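Local coordinates for protein beta subunit of photoactivated adenylyl cyclase (Beggiatoa sp. PS, PDB 5MBE) that probably makes cyclic AMP from ATP in response to blue light, which a flavin-binding BLUF domain senses and a class III cyclase domain answers, at residues Ala305-Ile310 with Val329-Lys334; Glu153-Phe158 with Leu251-Val256; Ile11-Gly16 with Gln47-Gln52; Phe51-Gly56 with Asp88-Asn93. All blocks are in the same frame, centred on the assembly; numbering follows the deposited sequence.

Contact 1. Residues Ala305-Ile310 with Val329-Lys334; sequences AQWTFI and VNEAQK
The carbonyl oxygen of Thr308 is gripped twice from the facing segment. Asn330 N donates a hydrogen bond to Thr308 O over 3.2 Å, bent at the hydrogen (135°) and tilted 16° from the carbonyl plane. Val329 CA turns its hydrogen to the same Thr308 O at 3.5 Å, a CA-H...O contact that accompanies the antiparallel, non-hydrogen-bonded pairing of Phe309 with Val329. Beside this bond the Asn330 amide stands across Thr308 at about a right angle, with Asn330 OD1 3.4 Å from Thr308 CB. On the side of Phe309 and Val329 the contact is apolar. Val329 CG1, placed beside its own backbone N (chi1 -66°), lies 3.9 Å from Trp307 CB and 4.1 Å from Phe309 CD1, and Trp307 CB in turn sits over the rim of one face of the Phe309 ring. The indole leans toward helix 215-235, where Asp216 accepts a hydrogen bond from Trp307 NE1. Glu331 OE1 comes up to the indole edge, near its plane, 4.1 Å from Trp307 CZ3. Here strand 324-329 runs out beside the start of strand 309-315 in the cyclase domain. Between the two segments there is a single, bent hydrogen bond, and Ile310 bonds on to Thr328; apolar packing of Val329 CG1 on Trp307 and Phe309 probably contributes much of the rest.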
# COMPACT_ATOMS: atom_id res chain seq x y z
N ALA A 305 2.00 -29.34 15.22
CA ALA A 305 1.56 -30.52 14.49
C ALA A 305 2.74 -31.42 14.17
O ALA A 305 3.89 -30.99 14.08
CB ALA A 305 0.84 -30.12 13.20
N GLN A 306 2.44 -32.71 13.99
CA GLN A 306 3.47 -33.73 13.81
C GLN A 306 3.82 -33.86 12.32
O GLN A 306 3.51 -34.84 11.65
CB GLN A 306 3.01 -35.06 14.40
CG GLN A 306 2.82 -35.02 15.91
CD GLN A 306 2.23 -36.31 16.45
OE1 GLN A 306 1.77 -37.17 15.70
NE2 GLN A 306 2.23 -36.45 17.77
N TRP A 307 4.48 -32.82 11.82
CA TRP A 307 4.98 -32.84 10.45
C TRP A 307 6.21 -33.73 10.35
O TRP A 307 6.91 -33.98 11.34
CB TRP A 307 5.32 -31.43 9.97
CG TRP A 307 4.20 -30.44 10.05
CD1 TRP A 307 3.89 -29.63 11.10
CD2 TRP A 307 3.25 -30.14 9.02
NE1 TRP A 307 2.80 -28.85 10.80
CE2 TRP A 307 2.39 -29.15 9.53
CE3 TRP A 307 3.03 -30.62 7.73
CZ2 TRP A 307 1.33 -28.62 8.79
CZ3 TRP A 307 1.99 -30.10 6.99
CH2 TRP A 307 1.15 -29.11 7.52
N THR A 308 6.49 -34.19 9.14
CA THR A 308 7.69 -34.97 8.85
C THR A 308 8.73 -34.00 8.30
O THR A 308 8.83 -33.78 7.10
CB THR A 308 7.40 -36.10 7.88
OG1 THR A 308 6.33 -36.91 8.39
CG2 THR A 308 8.64 -36.98 7.70
N PHE A 309 9.52 -33.42 9.21
CA PHE A 309 10.51 -32.43 8.80
C PHE A 309 11.70 -33.10 8.12
O PHE A 309 12.15 -34.17 8.53
CB PHE A 309 10.98 -31.62 10.01
CG PHE A 309 9.89 -30.82 10.67
CD1 PHE A 309 9.37 -29.70 10.05
CD2 PHE A 309 9.38 -31.20 11.90
CE1 PHE A 309 8.37 -28.96 10.65
CE2 PHE A 309 8.38 -30.46 12.51
CZ PHE A 309 7.87 -29.34 11.88
N ILE A 310 12.20 -32.45 7.07
CA ILE A 310 13.34 -32.95 6.30
C ILE A 310 14.43 -31.89 6.37
O ILE A 310 14.23 -30.75 5.94
CB ILE A 310 12.95 -33.25 4.85
CG1 ILE A 310 11.88 -34.34 4.80
CG2 ILE A 310 14.18 -33.67 4.05
CD1 ILE A 310 11.43 -34.69 3.40
N VAL A 329 9.06 -29.98 4.70
CA VAL A 329 8.17 -31.08 5.05
C VAL A 329 8.05 -32.02 3.86
O VAL A 329 8.26 -31.64 2.71
CB VAL A 329 6.78 -30.58 5.50
CG1 VAL A 329 6.88 -29.81 6.80
CG2 VAL A 329 6.15 -29.72 4.42
N ASN A 330 7.71 -33.27 4.16
CA ASN A 330 7.62 -34.29 3.12
C ASN A 330 6.52 -33.98 2.12
O ASN A 330 6.64 -34.34 0.94
CB ASN A 330 7.38 -35.67 3.76
CG ASN A 330 6.14 -35.70 4.63
OD1 ASN A 330 5.76 -34.69 5.22
ND2 ASN A 330 5.50 -36.87 4.71
N GLU A 331 5.44 -33.32 2.55
CA GLU A 331 4.35 -33.02 1.64
C GLU A 331 4.75 -31.97 0.61
O GLU A 331 4.18 -31.94 -0.49
CB GLU A 331 3.13 -32.56 2.41
CG GLU A 331 1.89 -32.45 1.55
CD GLU A 331 0.67 -31.99 2.31
OE1 GLU A 331 0.71 -32.03 3.55
OE2 GLU A 331 -0.31 -31.58 1.65
N ALA A 332 5.73 -31.12 0.92
CA ALA A 332 6.23 -30.11 -0.01
C ALA A 332 7.01 -30.71 -1.17
O ALA A 332 7.56 -29.95 -1.98
CB ALA A 332 7.10 -29.10 0.73
N GLN A 333 7.06 -32.04 -1.28
CA GLN A 333 7.80 -32.69 -2.35
C GLN A 333 7.17 -32.41 -3.71
O GLN A 333 5.95 -32.42 -3.86
CB GLN A 333 7.86 -34.20 -2.10
CG GLN A 333 8.60 -34.99 -3.15
CD GLN A 333 8.67 -36.47 -2.82
OE1 GLN A 333 8.38 -36.88 -1.70
NE2 GLN A 333 9.06 -37.28 -3.80
N LYS A 334 8.02 -32.16 -4.70
CA LYS A 334 7.58 -31.91 -6.07
C LYS A 334 7.42 -33.22 -6.82
O LYS A 334 8.26 -34.12 -6.71
CB LYS A 334 8.58 -31.01 -6.80
CG LYS A 334 8.84 -29.67 -6.13
CD LYS A 334 10.04 -28.98 -6.76
CE LYS A 334 10.24 -27.58 -6.19
NZ LYS A 334 11.53 -26.99 -6.62

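Contact 2. Residues Glu153-Phe158 with Leu251-Val256; sequences EKIIFF and LSYGHV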
# COMPACT_ATOMS: atom_id res chain seq x y z
N GLU A 153 8.09 -11.22 17.48
CA GLU A 153 8.54 -12.44 16.83
C GLU A 153 7.47 -12.88 15.84
O GLU A 153 6.34 -13.18 16.23
CB GLU A 153 8.80 -13.54 17.87
CG GLU A 153 9.70 -13.11 19.01
CD GLU A 153 9.24 -13.65 20.35
OE1 GLU A 153 9.91 -14.55 20.90
OE2 GLU A 153 8.20 -13.17 20.86
N LYS A 154 7.82 -12.89 14.56
CA LYS A 154 6.87 -13.24 13.52
C LYS A 154 7.48 -14.23 12.54
O LYS A 154 8.71 -14.32 12.41
CB LYS A 154 6.38 -12.00 12.75
CG LYS A 154 5.66 -10.98 13.60
CD LYS A 154 4.96 -9.95 12.74
CE LYS A 154 3.57 -10.41 12.34
NZ LYS A 154 2.67 -10.49 13.53
N ILE A 155 6.61 -14.96 11.86
CA ILE A 155 7.00 -15.81 10.74
C ILE A 155 6.78 -15.01 9.47
O ILE A 155 5.67 -14.53 9.21
CB ILE A 155 6.19 -17.11 10.73
CG1 ILE A 155 6.52 -17.95 11.96
CG2 ILE A 155 6.46 -17.89 9.45
CD1 ILE A 155 5.54 -19.07 12.21
N ILE A 156 7.84 -14.87 8.67
CA ILE A 156 7.79 -14.09 7.44
C ILE A 156 7.50 -15.04 6.29
O ILE A 156 8.09 -16.13 6.20
CB ILE A 156 9.10 -13.32 7.22
CG1 ILE A 156 9.44 -12.49 8.46
CG2 ILE A 156 9.00 -12.43 5.99
CD1 ILE A 156 8.34 -11.52 8.85
N PHE A 157 6.60 -14.63 5.40
CA PHE A 157 6.16 -15.44 4.27
C PHE A 157 6.53 -14.74 2.97
O PHE A 157 6.18 -13.58 2.76
CB PHE A 157 4.64 -15.66 4.34
CG PHE A 157 4.07 -16.40 3.16
CD1 PHE A 157 3.69 -15.73 2.01
CD2 PHE A 157 3.89 -17.78 3.21
CE1 PHE A 157 3.16 -16.41 0.94
CE2 PHE A 157 3.35 -18.46 2.14
CZ PHE A 157 2.99 -17.77 1.00
N PHE A 158 7.24 -15.46 2.10
CA PHE A 158 7.56 -14.99 0.76
C PHE A 158 7.24 -16.08 -0.25
O PHE A 158 7.57 -17.25 -0.02
CB PHE A 158 9.03 -14.56 0.63
CG PHE A 158 9.28 -13.14 1.02
CD1 PHE A 158 8.93 -12.10 0.17
CD2 PHE A 158 9.90 -12.83 2.22
CE1 PHE A 158 9.16 -10.78 0.52
CE2 PHE A 158 10.14 -11.51 2.58
CZ PHE A 158 9.77 -10.49 1.72
N LEU A 251 9.90 -19.48 4.25
CA LEU A 251 9.44 -19.02 5.55
C LEU A 251 10.63 -18.80 6.47
O LEU A 251 11.60 -19.56 6.42
CB LEU A 251 8.47 -20.02 6.19
CG LEU A 251 7.17 -20.34 5.44
CD1 LEU A 251 6.41 -21.45 6.15
CD2 LEU A 251 6.31 -19.10 5.31
N SER A 252 10.55 -17.77 7.30
CA SER A 252 11.59 -17.49 8.28
C SER A 252 10.94 -17.04 9.58
O SER A 252 9.83 -16.50 9.58
CB SER A 252 12.57 -16.42 7.79
OG SER A 252 11.92 -15.16 7.66
N TYR A 253 11.64 -17.27 10.68
CA TYR A 253 11.20 -16.85 12.00
C TYR A 253 12.30 -16.04 12.66
O TYR A 253 13.45 -16.47 12.71
CB TYR A 253 10.84 -18.06 12.87
CG TYR A 253 10.49 -17.72 14.31
CD1 TYR A 253 9.25 -17.18 14.63
CD2 TYR A 253 11.40 -17.95 15.34
CE1 TYR A 253 8.93 -16.87 15.94
CE2 TYR A 253 11.08 -17.64 16.65
CZ TYR A 253 9.84 -17.10 16.94
OH TYR A 253 9.52 -16.80 18.24
N GLY A 254 11.95 -14.85 13.14
CA GLY A 254 12.92 -14.00 13.79
C GLY A 254 12.26 -12.76 14.35
O GLY A 254 11.05 -12.58 14.25
N HIS A 255 13.10 -11.92 14.95
CA HIS A 255 12.63 -10.66 15.51
C HIS A 255 12.51 -9.62 14.40
O HIS A 255 13.47 -9.38 13.66
CB HIS A 255 13.59 -10.16 16.59
CG HIS A 255 13.74 -11.10 17.75
ND1 HIS A 255 14.40 -10.76 18.90
CD2 HIS A 255 13.31 -12.37 17.92
CE1 HIS A 255 14.38 -11.78 19.74
NE2 HIS A 255 13.72 -12.77 19.17
N VAL A 256 11.33 -9.02 14.27
CA VAL A 256 11.10 -7.99 13.28
C VAL A 256 10.44 -6.80 13.95
O VAL A 256 9.68 -6.95 14.92
CB VAL A 256 10.23 -8.49 12.09
CG1 VAL A 256 10.95 -9.58 11.34
CG2 VAL A 256 8.87 -8.97 12.59
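Ile156 and Ser252 form the tight part of this antiparallel pairing between strands 150-161 and 247-258. Ile156 N reaches Ser252 O at 2.7 Å, and Ser252 N returns a bond to Ile156 O at 3.2 Å. Ser252 OG, turned between its own backbone N and carbonyl carbon (chi1 66°), comes 3.4 Å from Ile156 CB and is bonded to the Ala275 carbonyl. On the opposite face Leu251 CD2 presses on Phe157 CD2 at 3.5 Å, with helix 215-235 packed over both residues. Toward Glu153 and His255 the ladder slackens: Lys154 N to Gly254 O is nearly straight (162° at the hydrogen) but 3.3 Å long, and the return bond from Gly254 N to Lys154 O is weak at 3.4 Å. The more exposed side is the face of Glu153, Tyr253 and His255; on the other face Lys154 and Val256 are buried against each other. Tyr253, its CG opposite the backbone N (chi1 175°), runs alongside Glu153 and brings its OH 3.4 Å from Glu153 CB, while its ring edge meets Ile155 CG1. Replacing Tyr253 with an alanine would probably uncover Ile155 CG1 and the aliphatic part of Glu153, opening a gap at this margin. The two strands belong to the sheet of the class III cyclase domain; the short bond from Ile156 N to Ser252 O lies in its buried part, which suggests that the strands are held more closely there than at the Glu153-His255 margin.

Contact 3. Residues Ile11-Gly16 with Gln47-Gln52; sequences ISKISG and QGLFFQ. With FMN (flavin mononucleotide), chain C.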
# COMPACT_ATOMS: atom_id res chain seq x y z
N ILE A 11 -18.90 1.02 8.07
CA ILE A 11 -19.49 1.08 6.74
C ILE A 11 -19.48 -0.32 6.15
O ILE A 11 -18.61 -1.14 6.47
CB ILE A 11 -18.74 2.07 5.81
CG1 ILE A 11 -17.27 1.66 5.68
CG2 ILE A 11 -18.85 3.49 6.34
CD1 ILE A 11 -16.47 2.57 4.77
N SER A 12 -20.45 -0.61 5.29
CA SER A 12 -20.56 -1.93 4.70
C SER A 12 -21.12 -1.82 3.29
O SER A 12 -21.53 -0.74 2.84
CB SER A 12 -21.45 -2.86 5.55
OG SER A 12 -22.81 -2.50 5.45
N LYS A 13 -21.12 -2.95 2.59
CA LYS A 13 -21.58 -3.04 1.21
C LYS A 13 -22.70 -4.06 1.13
O LYS A 13 -22.60 -5.15 1.70
CB LYS A 13 -20.42 -3.44 0.28
CG LYS A 13 -20.84 -3.91 -1.10
CD LYS A 13 -21.41 -2.77 -1.94
CE LYS A 13 -21.63 -3.21 -3.38
NZ LYS A 13 -22.23 -2.12 -4.20
N ILE A 14 -23.79 -3.71 0.44
CA ILE A 14 -24.94 -4.59 0.36
C ILE A 14 -24.59 -5.83 -0.46
O ILE A 14 -23.68 -5.81 -1.30
CB ILE A 14 -26.16 -3.85 -0.22
CG1 ILE A 14 -25.91 -3.45 -1.67
CG2 ILE A 14 -26.49 -2.63 0.63
CD1 ILE A 14 -26.71 -4.26 -2.68
N SER A 15 -25.32 -6.92 -0.22
CA SER A 15 -25.04 -8.14 -0.97
C SER A 15 -25.80 -8.17 -2.30
O SER A 15 -25.23 -8.54 -3.33
CB SER A 15 -25.38 -9.35 -0.12
OG SER A 15 -24.59 -9.37 1.04
N GLY A 16 -27.07 -7.78 -2.29
CA GLY A 16 -27.87 -7.79 -3.50
C GLY A 16 -29.21 -7.10 -3.32
O GLY A 16 -29.77 -6.54 -4.26
N GLN A 47 -26.92 4.19 -1.98
CA GLN A 47 -26.34 3.63 -3.20
C GLN A 47 -25.57 2.33 -2.91
O GLN A 47 -24.40 2.19 -3.24
CB GLN A 47 -25.43 4.65 -3.89
CG GLN A 47 -26.17 5.72 -4.69
CD GLN A 47 -26.39 5.32 -6.13
OE1 GLN A 47 -25.45 4.93 -6.83
NE2 GLN A 47 -27.63 5.40 -6.59
N GLY A 48 -26.26 1.38 -2.28
CA GLY A 48 -25.67 0.09 -2.02
C GLY A 48 -24.66 0.04 -0.90
O GLY A 48 -23.93 -0.95 -0.79
N LEU A 49 -24.58 1.07 -0.07
CA LEU A 49 -23.66 1.10 1.07
C LEU A 49 -24.43 1.46 2.33
O LEU A 49 -25.35 2.28 2.30
CB LEU A 49 -22.52 2.10 0.84
CG LEU A 49 -21.57 1.80 -0.32
CD1 LEU A 49 -20.51 2.89 -0.45
CD2 LEU A 49 -20.91 0.44 -0.13
N PHE A 50 -24.04 0.83 3.44
CA PHE A 50 -24.68 1.05 4.73
C PHE A 50 -23.75 1.85 5.64
O PHE A 50 -22.55 1.55 5.73
CB PHE A 50 -25.04 -0.28 5.40
CG PHE A 50 -26.38 -0.82 4.98
CD1 PHE A 50 -27.51 -0.02 5.02
CD2 PHE A 50 -26.50 -2.13 4.55
CE1 PHE A 50 -28.74 -0.52 4.64
CE2 PHE A 50 -27.73 -2.63 4.17
CZ PHE A 50 -28.85 -1.83 4.21
N PHE A 51 -24.30 2.86 6.30
CA PHE A 51 -23.58 3.69 7.26
C PHE A 51 -24.34 3.62 8.58
O PHE A 51 -25.43 4.18 8.70
CB PHE A 51 -23.46 5.13 6.78
CG PHE A 51 -22.85 5.28 5.42
CD1 PHE A 51 -23.63 5.13 4.28
CD2 PHE A 51 -21.51 5.60 5.27
CE1 PHE A 51 -23.08 5.27 3.02
CE2 PHE A 51 -20.96 5.74 4.01
CZ PHE A 51 -21.74 5.58 2.89
N GLN A 52 -23.77 2.93 9.57
CA GLN A 52 -24.44 2.75 10.85
C GLN A 52 -23.52 3.16 11.99
O GLN A 52 -22.35 2.79 12.02
CB GLN A 52 -24.89 1.30 11.04
CG GLN A 52 -25.75 1.09 12.28
CD GLN A 52 -26.43 -0.26 12.31
OE1 GLN A 52 -25.78 -1.30 12.15
NE2 GLN A 52 -27.74 -0.26 12.51
N1 FMN C . -30.41 -5.70 14.36
C2 FMN C . -30.55 -5.08 15.58
O2 FMN C . -31.16 -5.66 16.47
N3 FMN C . -30.02 -3.83 15.79
C4 FMN C . -29.34 -3.19 14.78
O4 FMN C . -28.86 -2.07 14.96
C4A FMN C . -29.19 -3.81 13.55
N5 FMN C . -28.52 -3.17 12.53
C5A FMN C . -28.37 -3.79 11.31
C6 FMN C . -27.68 -3.14 10.30
C7 FMN C . -27.53 -3.75 9.06
C7M FMN C . -26.79 -3.03 7.98
C8 FMN C . -28.07 -5.01 8.84
C8M FMN C . -27.90 -5.67 7.50
C9 FMN C . -28.75 -5.67 9.86
C9A FMN C . -28.91 -5.06 11.10
N10 FMN C . -29.59 -5.70 12.11
C10 FMN C . -29.73 -5.07 13.33
C1' FMN C . -30.17 -7.07 11.88
C2' FMN C . -29.43 -8.15 12.65
O2' FMN C . -28.36 -8.66 11.88
C3' FMN C . -30.37 -9.30 13.01
O3' FMN C . -31.44 -9.33 12.09
C4' FMN C . -30.94 -9.13 14.42
O4' FMN C . -29.97 -8.56 15.27
C5' FMN C . -31.38 -10.47 15.00
O5' FMN C . -32.68 -10.80 14.55
P FMN C . -33.31 -12.24 14.87
O1P FMN C . -33.06 -12.57 16.32
O2P FMN C . -34.80 -12.21 14.62
O3P FMN C . -32.67 -13.29 13.98
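The Phe50 ring has the flavin methyl C7M over one face and a serine at its edge. FMN C7M stands 3.5 Å above the ring plane, offset toward the rim, whereas Ser12 OG lies in the plane at the edge, 3.1 Å from Phe50 CB. That hydroxyl is bonded to His74 ND1. Ile14 CG2 approaches the ring obliquely, 3.8 Å from Phe50 CE2; Ile14 CG1 occupies the position between backbone N and carbonyl carbon (chi1 65°), which puts CG2 beside the backbone N, anti to the carbonyl carbon. A second flat group, the Gln52 amide, donates from NE2 to FMN N5 at 3.0 Å with 157° at the hydrogen, and its OE1 is bonded to Tyr10 OH, the flavin-glutamine-tyrosine arrangement characteristic of BLUF photoreceptors. The backbones are antiparallel. Ser12 N donates to Phe50 O at 3.0 Å, and Phe50 N returns a bond to Ser12 O at 3.0 Å. Ile14 N binds Gly48 O almost straight, at 173°, closing the ladder at a glycine with positive phi. On the sheet face opposite Ser12 and Phe50, Ile11 CG2 packs 3.6 Å from Phe51 CD2. Strand 6-14 is flanked by strands 74-84 and 49-56, strand 40-46 lies on the far side of strand 49-56, and beyond Ile11 and Phe51 lie helix 110-129 and Ile119 of the second subunit.

Contact 4. Residues Phe51-Gly56 with Asp88-Asn93; sequences FQILEG and DRMFPN. With FMN (flavin mononucleotide), chain C.
Hydrogen bonds to the Glu55 carboxylate dominate this contact. Met90 N donates to Glu55 OE1 at 2.8 Å, almost straight (176° at the hydrogen), and uses the syn lone pair. Phe91 N meets Glu55 OE2 at 2.9 Å, also on the syn side but 16° out of the carboxylate plane. Two successive amides thus take one oxygen each, a two-pronged hold that fixes the rotation of the carboxylate. Glu55 CG stands between the backbone N and the carbonyl carbon (chi1 51°), and the chain beyond it is extended, which carries the group across to the loop. Thr40 OG1 is hydrogen-bonded to Glu55 OE2 and also to the Arg89 guanidinium, which bonds to the Asn38 carbonyl as well. Charge adds to this: Arg7 forms a salt bridge with Glu55 OE1. With so many donors around it, the carboxylate is probably ionised. Were Glu55 an alanine, the Met90 and Phe91 amides would probably lose their acceptor and Arg7 this counter-charge, setting the loop freer to move.

In the BLUF domain the arrangement ties strand 49-56, which also bears the flavin-binding Gln52, to the loop between strands 74-84 and 97-100. Packing is the third kind of interaction. Arg89 CB lies 3.5 Å from Glu55 OE2, and Glu55 O stands 4.2 Å above the plane of the Arg89 guanidinium, offset toward the rim. Ile53 CD1 meets the Phe91 ring at its edge, 4.1 Å from Phe91 CE2. Beyond these side chains, Leu115 and Pro111 of the second subunit pack on Ile53 and Phe91.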
# COMPACT_ATOMS: atom_id res chain seq x y z
N PHE A 51 -24.30 2.86 6.30
CA PHE A 51 -23.58 3.69 7.26
C PHE A 51 -24.34 3.62 8.58
O PHE A 51 -25.43 4.18 8.70
CB PHE A 51 -23.46 5.13 6.78
CG PHE A 51 -22.85 5.28 5.42
CD1 PHE A 51 -23.63 5.13 4.28
CD2 PHE A 51 -21.51 5.60 5.27
CE1 PHE A 51 -23.08 5.27 3.02
CE2 PHE A 51 -20.96 5.74 4.01
CZ PHE A 51 -21.74 5.58 2.89
N GLN A 52 -23.77 2.93 9.57
CA GLN A 52 -24.44 2.75 10.85
C GLN A 52 -23.52 3.16 11.99
O GLN A 52 -22.35 2.79 12.02
CB GLN A 52 -24.89 1.30 11.04
CG GLN A 52 -25.75 1.09 12.28
CD GLN A 52 -26.43 -0.26 12.31
OE1 GLN A 52 -25.78 -1.30 12.15
NE2 GLN A 52 -27.74 -0.26 12.51
N ILE A 53 -24.08 3.93 12.92
CA ILE A 53 -23.41 4.28 14.17
C ILE A 53 -24.15 3.58 15.29
O ILE A 53 -25.39 3.59 15.33
CB ILE A 53 -23.40 5.81 14.39
CG1 ILE A 53 -22.68 6.52 13.25
CG2 ILE A 53 -22.75 6.15 15.73
CD1 ILE A 53 -22.65 8.02 13.39
N LEU A 54 -23.41 2.94 16.19
CA LEU A 54 -23.98 2.29 17.36
C LEU A 54 -23.41 2.91 18.62
O LEU A 54 -22.31 3.48 18.62
CB LEU A 54 -23.70 0.78 17.35
CG LEU A 54 -24.27 -0.02 16.18
CD1 LEU A 54 -24.04 -1.51 16.39
CD2 LEU A 54 -25.75 0.28 16.00
N GLU A 55 -24.17 2.82 19.71
CA GLU A 55 -23.70 3.33 20.99
C GLU A 55 -24.47 2.65 22.12
O GLU A 55 -25.67 2.40 22.00
CB GLU A 55 -23.84 4.85 21.08
CG GLU A 55 -25.21 5.39 20.73
CD GLU A 55 -25.26 6.90 20.75
OE1 GLU A 55 -24.19 7.53 20.81
OE2 GLU A 55 -26.38 7.46 20.70
N GLY A 56 -23.76 2.36 23.20
CA GLY A 56 -24.36 1.69 24.34
C GLY A 56 -23.29 1.00 25.16
O GLY A 56 -22.09 1.27 25.01
N ASP A 88 -20.96 11.06 26.62
CA ASP A 88 -22.37 11.30 26.35
C ASP A 88 -22.72 10.72 24.99
O ASP A 88 -21.90 10.69 24.08
CB ASP A 88 -22.70 12.79 26.40
CG ASP A 88 -21.75 13.63 25.57
OD1 ASP A 88 -20.62 13.16 25.31
OD2 ASP A 88 -22.13 14.75 25.17
N ARG A 89 -23.96 10.25 24.87
CA ARG A 89 -24.42 9.67 23.62
C ARG A 89 -24.55 10.74 22.55
O ARG A 89 -24.69 11.94 22.83
CB ARG A 89 -25.76 8.96 23.81
CG ARG A 89 -25.74 7.80 24.78
CD ARG A 89 -26.94 6.89 24.57
NE ARG A 89 -26.94 5.75 25.48
CZ ARG A 89 -27.69 4.66 25.31
NH1 ARG A 89 -28.50 4.57 24.26
NH2 ARG A 89 -27.63 3.67 26.18
N MET A 90 -24.50 10.30 21.29
CA MET A 90 -24.67 11.20 20.16
C MET A 90 -26.11 11.30 19.70
O MET A 90 -26.52 12.33 19.16
CB MET A 90 -23.78 10.76 18.99
CG MET A 90 -23.56 11.82 17.93
SD MET A 90 -22.57 11.23 16.54
CE MET A 90 -21.10 10.67 17.38
N PHE A 91 -26.90 10.24 19.90
CA PHE A 91 -28.32 10.22 19.53
C PHE A 91 -29.09 9.57 20.67
O PHE A 91 -29.51 8.41 20.57
CB PHE A 91 -28.54 9.47 18.22
CG PHE A 91 -27.60 9.88 17.12
CD1 PHE A 91 -27.85 11.00 16.35
CD2 PHE A 91 -26.46 9.14 16.86
CE1 PHE A 91 -26.99 11.38 15.33
CE2 PHE A 91 -25.59 9.51 15.85
CZ PHE A 91 -25.86 10.63 15.09
N PRO A 92 -29.33 10.30 21.76
CA PRO A 92 -29.88 9.67 22.97
C PRO A 92 -31.33 9.24 22.85
O PRO A 92 -31.82 8.53 23.74
CB PRO A 92 -29.72 10.76 24.03
CG PRO A 92 -29.75 12.04 23.26
CD PRO A 92 -29.07 11.74 21.95
N ASN A 93 -32.04 9.63 21.79
CA ASN A 93 -33.46 9.34 21.66
C ASN A 93 -33.78 8.42 20.50
O ASN A 93 -34.94 8.00 20.36
CB ASN A 93 -34.25 10.64 21.52
CG ASN A 93 -33.94 11.63 22.63
OD1 ASN A 93 -34.41 11.48 23.76
ND2 ASN A 93 -33.16 12.65 22.31
N1 FMN C . -30.41 -5.70 14.36
C2 FMN C . -30.55 -5.08 15.58
O2 FMN C . -31.16 -5.66 16.47
N3 FMN C . -30.02 -3.83 15.79
C4 FMN C . -29.34 -3.19 14.78
O4 FMN C . -28.86 -2.07 14.96
C4A FMN C . -29.19 -3.81 13.55
N5 FMN C . -28.52 -3.17 12.53
C5A FMN C . -28.37 -3.79 11.31
C6 FMN C . -27.68 -3.14 10.30
C7 FMN C . -27.53 -3.75 9.06
C7M FMN C . -26.79 -3.03 7.98
C8 FMN C . -28.07 -5.01 8.84
C8M FMN C . -27.90 -5.67 7.50
C9 FMN C . -28.75 -5.67 9.86
C9A FMN C . -28.91 -5.06 11.10
N10 FMN C . -29.59 -5.70 12.11
C10 FMN C . -29.73 -5.07 13.33
C1' FMN C . -30.17 -7.07 11.88
C2' FMN C . -29.43 -8.15 12.65
O2' FMN C . -28.36 -8.66 11.88
C3' FMN C . -30.37 -9.30 13.01
O3' FMN C . -31.44 -9.33 12.09
C4' FMN C . -30.94 -9.13 14.42
O4' FMN C . -29.97 -8.56 15.27
C5' FMN C . -31.38 -10.47 15.00
O5' FMN C . -32.68 -10.80 14.55
P FMN C . -33.31 -12.24 14.87
O1P FMN C . -33.06 -12.57 16.32
O2P FMN C . -34.80 -12.21 14.62
O3P FMN C . -32.67 -13.29 13.98

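From the N terminus, contact 3 comes first, closing the run from strand 6-14 through helix 21-36 and strand 40-46 to strand 49-56. Contact 4 begins on the same strand, sharing Phe51 and Gln52, and closes the next loop, through helix 58-69 and strand 74-84; the two follow in series, and both touch FMN and the second subunit. Contact 2 then spans 92 residues of the cyclase domain to join strands 150-161 and 247-258. Contact 1 closes a short final loop, by way of strands 309-315 and 324-329 of the same sheet. None nests or crosses. Contacts 2 and 3, one in each domain, have centres about 37 Å apart.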